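Local coordinates for enterochelin esterase (Salmonella enterica subsp. enterica serovar Typhimurium, PDB 3MGA), which probably hydrolyses the ester bonds of ferric enterobactin, a siderophore complex, so that its iron can be released inside the cell, at residues P303-W317 / G342-V356. Sequence-based numbering, arbitrary orientation.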
loop_
_atom_site.group_PDB
_atom_site.type_symbol
_atom_site.label_atom_id
_atom_site.label_comp_id
_atom_site.label_asym_id
_atom_site.label_seq_id
_atom_site.Cartn_x
_atom_site.Cartn_y
_atom_site.Cartn_z
ATOM N N PRO A 303 -7.429 23.539 -2.247
ATOM C CA PRO A 303 -6.001 23.758 -2.500
ATOM C C PRO A 303 -5.394 24.835 -1.607
ATOM O O PRO A 303 -4.175 24.917 -1.485
ATOM C CB PRO A 303 -5.964 24.179 -3.972
ATOM C CG PRO A 303 -7.305 24.781 -4.233
ATOM C CD PRO A 303 -8.279 24.094 -3.318
ATOM N N THR A 304 -6.250 25.643 -0.990
ATOM C CA THR A 304 -5.820 26.705 -0.088
ATOM C C THR A 304 -5.378 26.135 1.260
ATOM O O THR A 304 -4.754 26.832 2.058
ATOM C CB THR A 304 -6.964 27.734 0.141
ATOM O OG1 THR A 304 -6.514 28.778 1.017
ATOM C CG2 THR A 304 -8.194 27.057 0.745
ATOM N N ARG A 305 -5.727 24.874 1.513
ATOM C CA ARG A 305 -5.361 24.187 2.747
ATOM C C ARG A 305 -4.467 22.973 2.474
ATOM O O ARG A 305 -3.544 22.700 3.250
ATOM C CB ARG A 305 -6.626 23.765 3.487
ATOM C CG ARG A 305 -6.433 22.959 4.778
ATOM C CD ARG A 305 -5.669 23.681 5.895
ATOM N NE ARG A 305 -4.219 23.691 5.703
ATOM C CZ ARG A 305 -3.341 24.158 6.595
ATOM N NH1 ARG A 305 -3.751 24.653 7.760
ATOM N NH2 ARG A 305 -2.044 24.125 6.323
ATOM N N PHE A 306 -4.730 22.253 1.384
ATOM C CA PHE A 306 -3.942 21.065 1.045
ATOM C C PHE A 306 -3.304 21.244 -0.331
ATOM O O PHE A 306 -3.920 20.951 -1.358
ATOM C CB PHE A 306 -4.824 19.808 1.068
ATOM C CG PHE A 306 -5.672 19.679 2.307
ATOM C CD1 PHE A 306 -5.095 19.402 3.537
ATOM C CD2 PHE A 306 -7.052 19.812 2.236
ATOM C CE1 PHE A 306 -5.870 19.278 4.680
ATOM C CE2 PHE A 306 -7.840 19.682 3.377
ATOM C CZ PHE A 306 -7.243 19.410 4.600
ATOM N N GLY A 307 -2.063 21.719 -0.346
ATOM C CA GLY A 307 -1.352 21.971 -1.593
ATOM C C GLY A 307 -0.517 20.824 -2.118
ATOM O O GLY A 307 -0.108 20.840 -3.278
ATOM N N CYS A 308 -0.265 19.826 -1.276
ATOM C CA CYS A 308 0.547 18.680 -1.671
ATOM C C CYS A 308 -0.252 17.384 -1.573
ATOM O O CYS A 308 -0.809 17.062 -0.529
ATOM C CB CYS A 308 1.797 18.600 -0.786
ATOM S SG CYS A 308 2.780 20.138 -0.756
ATOM N N VAL A 309 -0.314 16.650 -2.676
ATOM C CA VAL A 309 -1.027 15.389 -2.720
ATOM C C VAL A 309 -0.060 14.235 -2.990
ATOM O O VAL A 309 0.881 14.361 -3.786
ATOM C CB VAL A 309 -2.109 15.394 -3.821
ATOM C CG1 VAL A 309 -2.688 14.006 -4.012
ATOM C CG2 VAL A 309 -3.206 16.398 -3.492
ATOM N N LEU A 310 -0.284 13.130 -2.282
ATOM C CA LEU A 310 0.485 11.920 -2.461
ATOM C C LEU A 310 -0.505 10.768 -2.628
ATOM O O LEU A 310 -1.061 10.259 -1.647
ATOM C CB LEU A 310 1.440 11.682 -1.290
ATOM C CG LEU A 310 2.219 10.349 -1.301
ATOM C CD1 LEU A 310 2.800 10.051 -2.674
ATOM C CD2 LEU A 310 3.316 10.321 -0.217
ATOM N N SER A 311 -0.750 10.396 -3.882
ATOM C CA SER A 311 -1.646 9.301 -4.199
ATOM C C SER A 311 -0.870 8.074 -4.653
ATOM O O SER A 311 -0.155 8.117 -5.663
ATOM C CB SER A 311 -2.633 9.688 -5.284
ATOM O OG SER A 311 -3.438 8.564 -5.629
ATOM N N GLN A 312 -1.019 6.990 -3.900
ATOM C CA GLN A 312 -0.363 5.726 -4.208
ATOM C C GLN A 312 -1.477 4.757 -4.587
ATOM O O GLN A 312 -2.423 4.574 -3.820
ATOM C CB GLN A 312 0.403 5.199 -2.988
ATOM C CG GLN A 312 1.288 6.244 -2.313
ATOM C CD GLN A 312 2.150 5.681 -1.201
ATOM O OE1 GLN A 312 1.990 6.049 -0.044
ATOM N NE2 GLN A 312 3.044 4.755 -1.542
ATOM N N SER A 313 -1.376 4.163 -5.778
ATOM C CA SER A 313 -2.392 3.226 -6.283
ATOM C C SER A 313 -3.801 3.816 -6.175
ATOM O O SER A 313 -4.753 3.129 -5.803
ATOM C CB SER A 313 -2.316 1.889 -5.546
ATOM O OG SER A 313 -1.087 1.248 -5.790
ATOM N N GLY A 314 -3.921 5.094 -6.510
ATOM C CA GLY A 314 -5.200 5.795 -6.433
ATOM C C GLY A 314 -6.332 5.096 -7.157
ATOM O O GLY A 314 -6.186 4.671 -8.304
ATOM N N SER A 315 -7.467 4.969 -6.473
ATOM C CA SER A 315 -8.642 4.317 -7.040
ATOM C C SER A 315 -9.401 5.293 -7.935
ATOM O O SER A 315 -10.545 5.645 -7.657
ATOM C CB SER A 315 -9.542 3.805 -5.922
ATOM O OG SER A 315 -8.846 2.868 -5.117
ATOM N N PHE A 316 -8.754 5.717 -9.020
ATOM C CA PHE A 316 -9.347 6.667 -9.959
ATOM C C PHE A 316 -10.272 5.995 -10.966
ATOM O O PHE A 316 -10.711 6.616 -11.932
ATOM C CB PHE A 316 -8.265 7.505 -10.636
ATOM C CG PHE A 316 -7.443 8.269 -9.666
ATOM C CD1 PHE A 316 -7.990 9.356 -8.995
ATOM C CD2 PHE A 316 -6.133 7.891 -9.383
ATOM C CE1 PHE A 316 -7.247 10.061 -8.073
ATOM C CE2 PHE A 316 -5.383 8.590 -8.455
ATOM C CZ PHE A 316 -5.938 9.675 -7.801
ATOM N N TRP A 317 -10.544 4.715 -10.728
ATOM C CA TRP A 317 -11.498 3.947 -11.518
ATOM C C TRP A 317 -12.867 4.071 -10.841
ATOM O O TRP A 317 -13.884 3.719 -11.426
ATOM C CB TRP A 317 -11.078 2.474 -11.630
ATOM C CG TRP A 317 -10.650 1.847 -10.325
ATOM C CD1 TRP A 317 -9.368 1.602 -9.925
ATOM C CD2 TRP A 317 -11.492 1.429 -9.244
ATOM N NE1 TRP A 317 -9.360 1.038 -8.677
ATOM C CE2 TRP A 317 -10.650 0.926 -8.232
ATOM C CE3 TRP A 317 -12.877 1.425 -9.032
ATOM C CZ2 TRP A 317 -11.144 0.417 -7.031
ATOM C CZ3 TRP A 317 -13.368 0.918 -7.834
ATOM C CH2 TRP A 317 -12.503 0.420 -6.853
ATOM N N GLY A 342 -1.417 25.148 -8.558
ATOM C CA GLY A 342 -0.510 25.435 -7.454
ATOM C C GLY A 342 -0.214 24.192 -6.630
ATOM O O GLY A 342 0.582 24.240 -5.694
ATOM N N LEU A 343 -0.850 23.077 -6.987
ATOM C CA LEU A 343 -0.661 21.822 -6.279
ATOM C C LEU A 343 0.588 21.099 -6.736
ATOM O O LEU A 343 0.979 21.197 -7.895
ATOM C CB LEU A 343 -1.844 20.872 -6.506
ATOM C CG LEU A 343 -3.251 21.266 -6.055
ATOM C CD1 LEU A 343 -4.231 20.139 -6.404
ATOM C CD2 LEU A 343 -3.279 21.561 -4.572
ATOM N N ARG A 344 1.218 20.386 -5.810
ATOM C CA ARG A 344 2.374 19.567 -6.135
ATOM C C ARG A 344 1.777 18.169 -5.960
ATOM O O ARG A 344 1.213 17.867 -4.915
ATOM C CB ARG A 344 3.558 19.813 -5.198
ATOM C CG ARG A 344 3.628 21.234 -4.623
ATOM C CD ARG A 344 5.047 21.739 -4.276
ATOM N NE ARG A 344 6.088 20.703 -4.190
ATOM C CZ ARG A 344 7.071 20.560 -5.091
ATOM N NH1 ARG A 344 7.185 21.410 -6.119
ATOM N NH2 ARG A 344 7.973 19.598 -4.956
ATOM N N ILE A 345 1.852 17.331 -6.984
ATOM C CA ILE A 345 1.227 16.018 -6.906
ATOM C C ILE A 345 2.160 14.869 -7.244
ATOM O O ILE A 345 2.836 14.893 -8.270
ATOM C CB ILE A 345 0.009 15.938 -7.868
ATOM C CG1 ILE A 345 -0.946 17.115 -7.641
ATOM C CG2 ILE A 345 -0.717 14.645 -7.698
ATOM C CD1 ILE A 345 -2.140 17.111 -8.558
ATOM N N VAL A 346 2.222 13.894 -6.339
ATOM C CA VAL A 346 2.986 12.684 -6.548
ATOM C C VAL A 346 1.910 11.655 -6.880
ATOM O O VAL A 346 0.981 11.435 -6.100
ATOM C CB VAL A 346 3.777 12.247 -5.310
ATOM C CG1 VAL A 346 4.345 10.833 -5.516
ATOM C CG2 VAL A 346 4.885 13.243 -5.000
ATOM N N LEU A 347 2.016 11.058 -8.054
ATOM C CA LEU A 347 1.025 10.111 -8.497
ATOM C C LEU A 347 1.757 8.804 -8.754
ATOM O O LEU A 347 2.533 8.682 -9.699
ATOM C CB LEU A 347 0.336 10.675 -9.743
ATOM C CG LEU A 347 -1.030 10.142 -10.154
ATOM C CD1 LEU A 347 -2.026 10.271 -9.013
ATOM C CD2 LEU A 347 -1.517 10.898 -11.384
ATOM N N GLU A 348 1.548 7.849 -7.853
ATOM C CA GLU A 348 2.197 6.554 -7.928
ATOM C C GLU A 348 1.211 5.429 -8.188
ATOM O O GLU A 348 0.073 5.458 -7.708
ATOM C CB GLU A 348 2.954 6.285 -6.631
ATOM C CG GLU A 348 3.396 4.837 -6.454
ATOM C CD GLU A 348 3.970 4.581 -5.087
ATOM O OE1 GLU A 348 4.870 5.351 -4.676
ATOM O OE2 GLU A 348 3.538 3.599 -4.433
ATOM N N ALA A 349 1.672 4.438 -8.943
ATOM C CA ALA A 349 0.883 3.258 -9.291
ATOM C C ALA A 349 1.825 2.173 -9.796
ATOM O O ALA A 349 2.855 2.473 -10.404
ATOM C CB ALA A 349 -0.147 3.596 -10.336
ATOM N N GLY A 350 1.481 0.917 -9.531
ATOM C CA GLY A 350 2.316 -0.206 -9.930
ATOM C C GLY A 350 1.870 -0.857 -11.227
ATOM O O GLY A 350 0.688 -0.852 -11.549
ATOM N N VAL A 351 2.830 -1.424 -11.959
ATOM C CA VAL A 351 2.561 -2.097 -13.227
ATOM C C VAL A 351 1.870 -3.448 -13.003
ATOM O O VAL A 351 1.357 -4.049 -13.952
ATOM C CB VAL A 351 3.853 -2.285 -14.074
ATOM C CG1 VAL A 351 4.402 -0.942 -14.508
ATOM C CG2 VAL A 351 4.926 -3.090 -13.312
ATOM N N ARG A 352 1.864 -3.919 -11.751
ATOM C CA ARG A 352 1.209 -5.175 -11.383
ATOM C C ARG A 352 -0.249 -4.953 -10.926
ATOM O O ARG A 352 -0.842 -5.815 -10.286
ATOM C CB ARG A 352 1.977 -5.888 -10.273
ATOM C CG ARG A 352 3.396 -6.332 -10.610
ATOM C CD ARG A 352 3.390 -7.417 -11.634
ATOM N NE ARG A 352 4.642 -8.169 -11.689
ATOM C CZ ARG A 352 4.827 -9.239 -12.462
ATOM N NH1 ARG A 352 3.847 -9.670 -13.247
ATOM N NH2 ARG A 352 5.991 -9.880 -12.458
ATOM N N GLU A 353 -0.804 -3.784 -11.222
ATOM C CA GLU A 353 -2.210 -3.475 -10.922
ATOM C C GLU A 353 -2.718 -2.711 -12.137
ATOM O O GLU A 353 -2.957 -1.501 -12.056
ATOM C CB GLU A 353 -2.366 -2.685 -9.616
ATOM C CG GLU A 353 -1.423 -1.481 -9.468
ATOM C CD GLU A 353 -1.619 -0.702 -8.179
ATOM O OE1 GLU A 353 -0.785 0.185 -7.906
ATOM O OE2 GLU A 353 -2.588 -0.973 -7.431
ATOM N N PRO A 354 -2.857 -3.424 -13.282
ATOM C CA PRO A 354 -3.266 -2.903 -14.591
ATOM C C PRO A 354 -4.412 -1.917 -14.569
ATOM O O PRO A 354 -4.277 -0.814 -15.098
ATOM C CB PRO A 354 -3.685 -4.163 -15.361
ATOM C CG PRO A 354 -2.879 -5.231 -14.799
ATOM C CD PRO A 354 -2.578 -4.871 -13.356
ATOM N N ILE A 355 -5.529 -2.310 -13.968
ATOM C CA ILE A 355 -6.698 -1.449 -13.920
ATOM C C ILE A 355 -6.327 -0.127 -13.263
ATOM O O ILE A 355 -6.533 0.941 -13.841
ATOM C CB ILE A 355 -7.884 -2.118 -13.187
ATOM C CG1 ILE A 355 -8.351 -3.362 -13.958
ATOM C CG2 ILE A 355 -9.048 -1.148 -13.054
ATOM C CD1 ILE A 355 -9.577 -4.052 -13.359
ATOM N N VAL A 356 -5.756 -0.212 -12.067
ATOM C CA VAL A 356 -5.352 0.976 -11.327
ATOM C C VAL A 356 -4.290 1.756 -12.098
ATOM O O VAL A 356 -4.387 2.969 -12.231
ATOM C CB VAL A 356 -4.834 0.615 -9.927
ATOM C CG1 VAL A 356 -4.264 1.855 -9.215
ATOM C CG2 VAL A 356 -5.949 -0.026 -9.108
HETATM O O HOH W 1 -2.116 7.076 -7.391
HETATM O O HOH W 2 1.717 2.225 -6.086
#
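Val309 pairs with Ile345, and Leu310 with Val346, in two neighbouring parallel strands of an alpha/beta-hydrolase sheet. Strands 308-312 and 344-350 belong to a beta-alpha-beta unit with helix 328-335 between them. Five backbone hydrogen bonds run from Gly307 O to Glu348 N, and Ser313 N adds a sixth to Glu348 O. Val309, Ser311, Ile345 and Leu347 share one face of the sheet; Leu310, Gln312, Val346 and Glu348 share the other. Leu310 and Val346 lie side by side and point the same way.

Next along that face, the flat ends of Gln312 and Glu348 stand almost perpendicular, with their planes 84° apart. Gln312 NE2 donates to Glu348 OE2 at 3.2 Å, and the oxygen lies in the amide plane. The nitrogen meets the carboxylate from above its plane. NE2 also bonds Trp388 O, so two acceptors fix the amide. On the other face, Phe316 CE2 packs 3.8 Å from Leu347 CD1. Trp317 offers the edge of its indole to Val356, with Trp317 NE1 3.6 Å from Val356 CG2.

Past the strands, Glu353 occupies the N-cap position just before the helix that begins at Pro354. Its CG sits between the backbone N and the carbonyl carbon (chi1 48°), and the extended chain beyond carries the carboxylate to Ser313. Ser313 OG donates to Glu353 OE1; the modelled 2.4 Å is very short and its exact length doubtful. Gly350 N also donates to Glu353 OE1, at 2.9 Å, on that oxygen's anti lone pair. OE2 bonds His383 ND1. With Ser289 in a GxSxG pattern, this is consistent with a catalytic triad whose acid is Glu353. A water bridges Ser313 and Glu348, donating to Ser313 OG at 3.0 Å and to Glu348 OE2 at 2.8 Å.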